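Local structure of mitochondrial association factor 1 (Toxoplasma gondii, 6BXS) at residues A[46-50]-A[62-66]; A[73-79]-A[154-160]. The protein belongs to a family whose locus is required for manipulation of host mitochondria, and has a macro domain, a fold that in many relatives binds ADP-ribose. One frame throughout, in Å; residues are numbered along the deposited sequence.

Interaction 1. Residues A[46-50]-A[62-66]; sequences ATVDA and MNGEF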
loop_
_atom_site.group_PDB
_atom_site.type_symbol
_atom_site.label_atom_id
_atom_site.label_comp_id
_atom_site.label_asym_id
_atom_site.label_seq_id
_atom_site.Cartn_x
_atom_site.Cartn_y
_atom_site.Cartn_z
ATOM N N ALA A 46 -4.197 -8.200 -0.099
ATOM C CA ALA A 46 -4.311 -6.923 0.595
ATOM C C ALA A 46 -3.869 -5.792 -0.323
ATOM O O ALA A 46 -2.738 -5.780 -0.800
ATOM C CB ALA A 46 -3.482 -6.929 1.868
ATOM N N THR A 47 -4.764 -4.843 -0.570
ATOM C CA THR A 47 -4.471 -3.741 -1.475
ATOM C C THR A 47 -3.909 -2.547 -0.705
ATOM O O THR A 47 -4.392 -2.204 0.376
ATOM C CB THR A 47 -5.724 -3.322 -2.258
ATOM O OG1 THR A 47 -6.243 -4.461 -2.957
ATOM C CG2 THR A 47 -5.392 -2.226 -3.259
ATOM N N VAL A 48 -2.885 -1.921 -1.278
ATOM C CA VAL A 48 -2.169 -0.832 -0.624
ATOM C C VAL A 48 -2.708 0.525 -1.060
ATOM O O VAL A 48 -2.575 0.919 -2.217
ATOM C CB VAL A 48 -0.658 -0.898 -0.925
ATOM C CG1 VAL A 48 0.064 0.342 -0.395
ATOM C CG2 VAL A 48 -0.055 -2.165 -0.325
ATOM N N ASP A 49 -3.307 1.242 -0.116
ATOM C CA ASP A 49 -3.838 2.571 -0.378
ATOM C C ASP A 49 -2.713 3.585 -0.556
ATOM O O ASP A 49 -1.835 3.698 0.298
ATOM C CB ASP A 49 -4.751 3.005 0.769
ATOM C CG ASP A 49 -5.564 4.247 0.440
ATOM O OD1 ASP A 49 -5.316 4.878 -0.611
ATOM O OD2 ASP A 49 -6.452 4.597 1.246
ATOM N N ALA A 50 -2.740 4.321 -1.662
ATOM C CA ALA A 50 -1.828 5.445 -1.838
ATOM C C ALA A 50 -2.273 6.578 -0.921
ATOM O O ALA A 50 -3.082 7.424 -1.305
ATOM C CB ALA A 50 -1.795 5.898 -3.287
ATOM N N MET A 62 -6.868 7.207 -5.703
ATOM C CA MET A 62 -7.072 5.861 -5.180
ATOM C C MET A 62 -7.622 5.887 -3.761
ATOM O O MET A 62 -8.468 5.069 -3.399
ATOM C CB MET A 62 -5.762 5.079 -5.202
ATOM C CG MET A 62 -5.923 3.619 -4.819
ATOM S SD MET A 62 -4.350 2.772 -4.674
ATOM C CE MET A 62 -4.911 1.106 -4.335
ATOM N N ASN A 63 -7.120 6.819 -2.957
ATOM C CA ASN A 63 -7.576 6.976 -1.582
ATOM C C ASN A 63 -9.081 7.185 -1.539
ATOM O O ASN A 63 -9.776 6.617 -0.696
ATOM C CB ASN A 63 -6.854 8.149 -0.914
ATOM C CG ASN A 63 -7.053 8.181 0.591
ATOM O OD1 ASN A 63 -7.305 7.155 1.219
ATOM N ND2 ASN A 63 -6.942 9.365 1.178
ATOM N N GLY A 64 -9.578 7.997 -2.467
ATOM C CA GLY A 64 -11.002 8.243 -2.592
ATOM C C GLY A 64 -11.769 7.000 -2.998
ATOM O O GLY A 64 -12.894 6.786 -2.548
ATOM N N GLU A 65 -11.164 6.178 -3.852
ATOM C CA GLU A 65 -11.794 4.935 -4.288
ATOM C C GLU A 65 -11.895 3.953 -3.126
ATOM O O GLU A 65 -12.883 3.229 -3.000
ATOM C CB GLU A 65 -11.017 4.303 -5.445
ATOM C CG GLU A 65 -11.018 5.129 -6.721
ATOM C CD GLU A 65 -12.407 5.303 -7.307
ATOM O OE1 GLU A 65 -13.246 4.393 -7.141
ATOM O OE2 GLU A 65 -12.660 6.357 -7.930
ATOM N N PHE A 66 -10.866 3.930 -2.284
ATOM C CA PHE A 66 -10.874 3.098 -1.084
ATOM C C PHE A 66 -12.013 3.512 -0.156
ATOM O O PHE A 66 -12.756 2.671 0.349
ATOM C CB PHE A 66 -9.536 3.202 -0.341
ATOM C CG PHE A 66 -8.735 1.931 -0.347
ATOM C CD1 PHE A 66 -9.120 0.850 0.429
ATOM C CD2 PHE A 66 -7.587 1.821 -1.114
ATOM C CE1 PHE A 66 -8.381 -0.319 0.431
ATOM C CE2 PHE A 66 -6.844 0.656 -1.113
ATOM C CZ PHE A 66 -7.241 -0.415 -0.340
HETATM O O HOH W 1 -4.474 8.329 -3.614
#

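Interaction 2. Residues A[73-79]-A[154-160]; sequences EARRNRI and PEVTPHG. With SO4 (sulfate ion), chain E.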
loop_
_atom_site.group_PDB
_atom_site.type_symbol
_atom_site.label_atom_id
_atom_site.label_comp_id
_atom_site.label_asym_id
_atom_site.label_seq_id
_atom_site.Cartn_x
_atom_site.Cartn_y
_atom_site.Cartn_z
ATOM N N GLU A 73 -20.001 -0.400 0.961
ATOM C CA GLU A 73 -20.215 -1.685 1.614
ATOM C C GLU A 73 -20.845 -1.494 2.991
ATOM O O GLU A 73 -21.642 -2.320 3.436
ATOM C CB GLU A 73 -18.895 -2.449 1.735
ATOM C CG GLU A 73 -19.046 -3.875 2.238
ATOM C CD GLU A 73 -19.824 -4.758 1.277
ATOM O OE1 GLU A 73 -19.744 -4.526 0.051
ATOM O OE2 GLU A 73 -20.516 -5.684 1.750
ATOM N N ALA A 74 -20.487 -0.403 3.660
ATOM C CA ALA A 74 -21.061 -0.082 4.964
ATOM C C ALA A 74 -22.557 0.192 4.841
ATOM O O ALA A 74 -23.354 -0.307 5.636
ATOM C CB ALA A 74 -20.353 1.118 5.579
ATOM N N ARG A 75 -22.928 0.988 3.842
ATOM C CA ARG A 75 -24.329 1.322 3.606
ATOM C C ARG A 75 -25.104 0.074 3.202
ATOM O O ARG A 75 -26.248 -0.125 3.611
ATOM C CB ARG A 75 -24.455 2.392 2.518
ATOM C CG ARG A 75 -25.708 3.247 2.631
ATOM C CD ARG A 75 -25.553 4.305 3.711
ATOM N NE ARG A 75 -24.571 5.320 3.336
ATOM C CZ ARG A 75 -24.015 6.179 4.185
ATOM N NH1 ARG A 75 -24.331 6.152 5.474
ATOM N NH2 ARG A 75 -23.134 7.067 3.744
ATOM N N ARG A 76 -24.463 -0.758 2.387
ATOM C CA ARG A 76 -25.047 -2.015 1.936
ATOM C C ARG A 76 -25.407 -2.903 3.124
ATOM O O ARG A 76 -26.487 -3.495 3.166
ATOM C CB ARG A 76 -24.071 -2.735 1.005
ATOM C CG ARG A 76 -24.597 -4.024 0.404
ATOM C CD ARG A 76 -23.655 -4.527 -0.678
ATOM N NE ARG A 76 -23.716 -3.698 -1.879
ATOM C CZ ARG A 76 -22.825 -3.736 -2.866
ATOM N NH1 ARG A 76 -22.971 -2.942 -3.917
ATOM N NH2 ARG A 76 -21.787 -4.559 -2.803
ATOM N N ASN A 77 -24.498 -2.981 4.091
ATOM C CA ASN A 77 -24.719 -3.761 5.303
ATOM C C ASN A 77 -25.454 -2.956 6.372
ATOM O O ASN A 77 -25.502 -3.348 7.539
ATOM C CB ASN A 77 -23.383 -4.266 5.847
ATOM C CG ASN A 77 -22.677 -5.194 4.878
ATOM O OD1 ASN A 77 -23.270 -6.147 4.374
ATOM N ND2 ASN A 77 -21.412 -4.906 4.596
ATOM N N ARG A 78 -26.022 -1.828 5.956
ATOM C CA ARG A 78 -26.826 -0.970 6.823
ATOM C C ARG A 78 -26.070 -0.490 8.060
ATOM O O ARG A 78 -26.387 -0.874 9.184
ATOM C CB ARG A 78 -28.108 -1.695 7.246
ATOM C CG ARG A 78 -29.129 -1.864 6.126
ATOM C CD ARG A 78 -29.532 -0.531 5.504
ATOM N NE ARG A 78 -29.604 0.544 6.498
ATOM C CZ ARG A 78 -28.911 1.684 6.456
ATOM N NH1 ARG A 78 -28.071 1.948 5.460
ATOM N NH2 ARG A 78 -29.063 2.578 7.423
ATOM N N ILE A 79 -25.071 0.356 7.830
ATOM C CA ILE A 79 -24.356 1.035 8.904
ATOM C C ILE A 79 -24.300 2.528 8.600
ATOM O O ILE A 79 -24.031 2.912 7.463
ATOM C CB ILE A 79 -22.928 0.488 9.073
ATOM C CG1 ILE A 79 -22.972 -0.955 9.568
ATOM C CG2 ILE A 79 -22.131 1.334 10.065
ATOM C CD1 ILE A 79 -21.680 -1.692 9.381
ATOM N N PRO A 154 -16.405 -7.251 9.103
ATOM C CA PRO A 154 -17.150 -7.919 8.028
ATOM C C PRO A 154 -18.134 -6.997 7.312
ATOM O O PRO A 154 -18.433 -7.212 6.139
ATOM C CB PRO A 154 -17.898 -9.038 8.762
ATOM C CG PRO A 154 -17.115 -9.274 10.002
ATOM C CD PRO A 154 -16.566 -7.941 10.394
ATOM N N GLU A 155 -18.624 -5.978 8.008
ATOM C CA GLU A 155 -19.671 -5.129 7.447
ATOM C C GLU A 155 -19.128 -4.025 6.534
ATOM O O GLU A 155 -19.904 -3.239 5.992
ATOM C CB GLU A 155 -20.505 -4.501 8.561
ATOM C CG GLU A 155 -21.145 -5.507 9.508
ATOM C CD GLU A 155 -20.205 -5.977 10.604
ATOM O OE1 GLU A 155 -19.001 -5.648 10.552
ATOM O OE2 GLU A 155 -20.678 -6.679 11.522
ATOM N N VAL A 156 -17.808 -3.966 6.362
ATOM C CA VAL A 156 -17.202 -3.058 5.387
ATOM C C VAL A 156 -16.237 -3.805 4.466
ATOM O O VAL A 156 -15.503 -3.192 3.691
ATOM C CB VAL A 156 -16.448 -1.896 6.070
ATOM C CG1 VAL A 156 -17.375 -1.139 7.009
ATOM C CG2 VAL A 156 -15.226 -2.402 6.817
ATOM N N THR A 157 -16.242 -5.130 4.555
ATOM C CA THR A 157 -15.354 -5.957 3.743
ATOM C C THR A 157 -15.815 -5.971 2.285
ATOM O O THR A 157 -16.931 -6.403 2.006
ATOM C CB THR A 157 -15.305 -7.398 4.273
ATOM O OG1 THR A 157 -14.872 -7.393 5.640
ATOM C CG2 THR A 157 -14.349 -8.252 3.444
ATOM N N PRO A 158 -14.960 -5.499 1.354
ATOM C CA PRO A 158 -15.322 -5.417 -0.068
ATOM C C PRO A 158 -15.927 -6.697 -0.645
ATOM O O PRO A 158 -15.363 -7.780 -0.488
ATOM C CB PRO A 158 -13.983 -5.108 -0.747
ATOM C CG PRO A 158 -13.221 -4.364 0.273
ATOM C CD PRO A 158 -13.608 -4.960 1.597
ATOM N N HIS A 159 -17.076 -6.554 -1.302
ATOM C CA HIS A 159 -17.768 -7.668 -1.947
ATOM C C HIS A 159 -18.204 -8.736 -0.947
ATOM O O HIS A 159 -18.541 -9.853 -1.337
ATOM C CB HIS A 159 -16.875 -8.292 -3.025
ATOM C CG HIS A 159 -16.235 -7.285 -3.929
ATOM N ND1 HIS A 159 -16.967 -6.425 -4.716
ATOM C CD2 HIS A 159 -14.933 -6.996 -4.164
ATOM C CE1 HIS A 159 -16.144 -5.649 -5.401
ATOM N NE2 HIS A 159 -14.905 -5.975 -5.084
ATOM N N GLY A 160 -18.203 -8.387 0.337
ATOM C CA GLY A 160 -18.641 -9.297 1.383
ATOM C C GLY A 160 -17.882 -10.612 1.414
ATOM O O GLY A 160 -18.389 -11.612 1.922
HETATM S S SO4 E . -13.669 -2.201 -6.151
HETATM O O1 SO4 E . -14.460 -1.542 -5.114
HETATM O O2 SO4 E . -12.658 -1.273 -6.651
HETATM O O3 SO4 E . -14.539 -2.608 -7.252
HETATM O O4 SO4 E . -13.019 -3.381 -5.588
#

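Interaction 1. Residues A[46-50]-A[62-66]
Met62 crosses to the strand with CG anti to its backbone N (chi1 -173°) and the rest of its chain extended, and Asp49, with CG likewise opposite the main-chain nitrogen (chi1 -168°), swings its carboxylate out to helix 62-66. The straight methionine lays its terminal methyl on the strand: Met62 CE lies 3.2 Å from Val48 O and 3.5 Å from Thr47 CG2, while its sulfur comes beside Ala50, SD to N 3.8 Å. Phe66 reaches in one helical turn further on. Its outer ring atom CZ is 3.4 Å from Thr47 O, and CD2 packs against Asp49 CG at 3.5 Å. The Asp49 and Phe66 side chains run past one another in opposite senses, with carboxylate and ring planes 21° apart and CG of the acid lying obliquely to the ring. Where the strand ends, a water joins the backbones, donating to Ala50 O (2.8 Å) and accepting from Asn63 N (3.1 Å); it thereby engages an amide near the start of the helix. Thr47 contributes its methyl to the contact, whereas its OG1 is hydrogen-bonded to Leu36 O. This is the buried helix-on-sheet packing of an alpha/beta macro domain: helix 61-76 covers strand 45-50, which runs inside the mixed sheet, parallel to its two neighbours, strands 213-216 and 166-170.

Interaction 2. Residues A[73-79]-A[154-160]
Ala74 and Val156 bring their CA atoms to 4.9 Å, where the last turn of a helix meets an irregular loop. The helix closes in a Schellman motif, with Ile79 N bonded to Ala74 O, Arg78 N to Arg75 O, and Arg78 at positive phi. Glu155 O faces this terminus and takes a CA-H...O contact from Ala74 CA at 3.5 Å. The same carbonyl accepts a short hydrogen bond from Asn77 ND2 (2.6 Å); the donor lies above the carbonyl plane, at a C=O...N angle of 101°, although the oxygen lies close to the plane of the amide. Asn77 ND2 also donates to Glu73 OE2 (3.1 Å), met on the anti side of the carboxylate. Glu73 CG, placed opposite the main-chain nitrogen (chi1 -172°), lies 3.3 Å from Thr157 O; the bend at chi2 (65°) then turns the carboxylate, whose OE1 forms a salt bridge with Arg76 NH2 at 3.5 Å. Thus one acid is shared between the guanidinium of Arg76 in the last helical turn and the amide of Asn77 just past it. Farther along, His159 NE2 is hydrogen-bonded to both sulfate O4 (3.2 Å) and Tyr37 O, which would share its single N-H. The contact joins the C-terminal end of helix 61-76 to the connection between strands 147-152 and 166-170, within which Asn164 ND2 bonds Pro158 O; Ala74 also touches Leu81, just before helix 83-103.

Overall arrangement
Interactions 1 and 2 hold the two ends of one helix, 61-76: its first turns lie on the central strand, its last turn on a peripheral loop. Their centres are 16 Å apart, their nearest atoms about 6 Å, and they do not touch. The centre of interaction 1 lies about 7 Å from the centre of the chain, that of interaction 2 about 21 Å, so the helix runs from core to margin. Leu36 and Tyr37 bridge them, Leu36 O accepting from Thr47 and Tyr37 O from His159. The sulfate, probably from the crystallisation liquor, is held by both backbone nitrogens of that pair, Arg29, His159 and Thr69 of the shared helix, an anion site that by itself establishes no ADP-ribose binding.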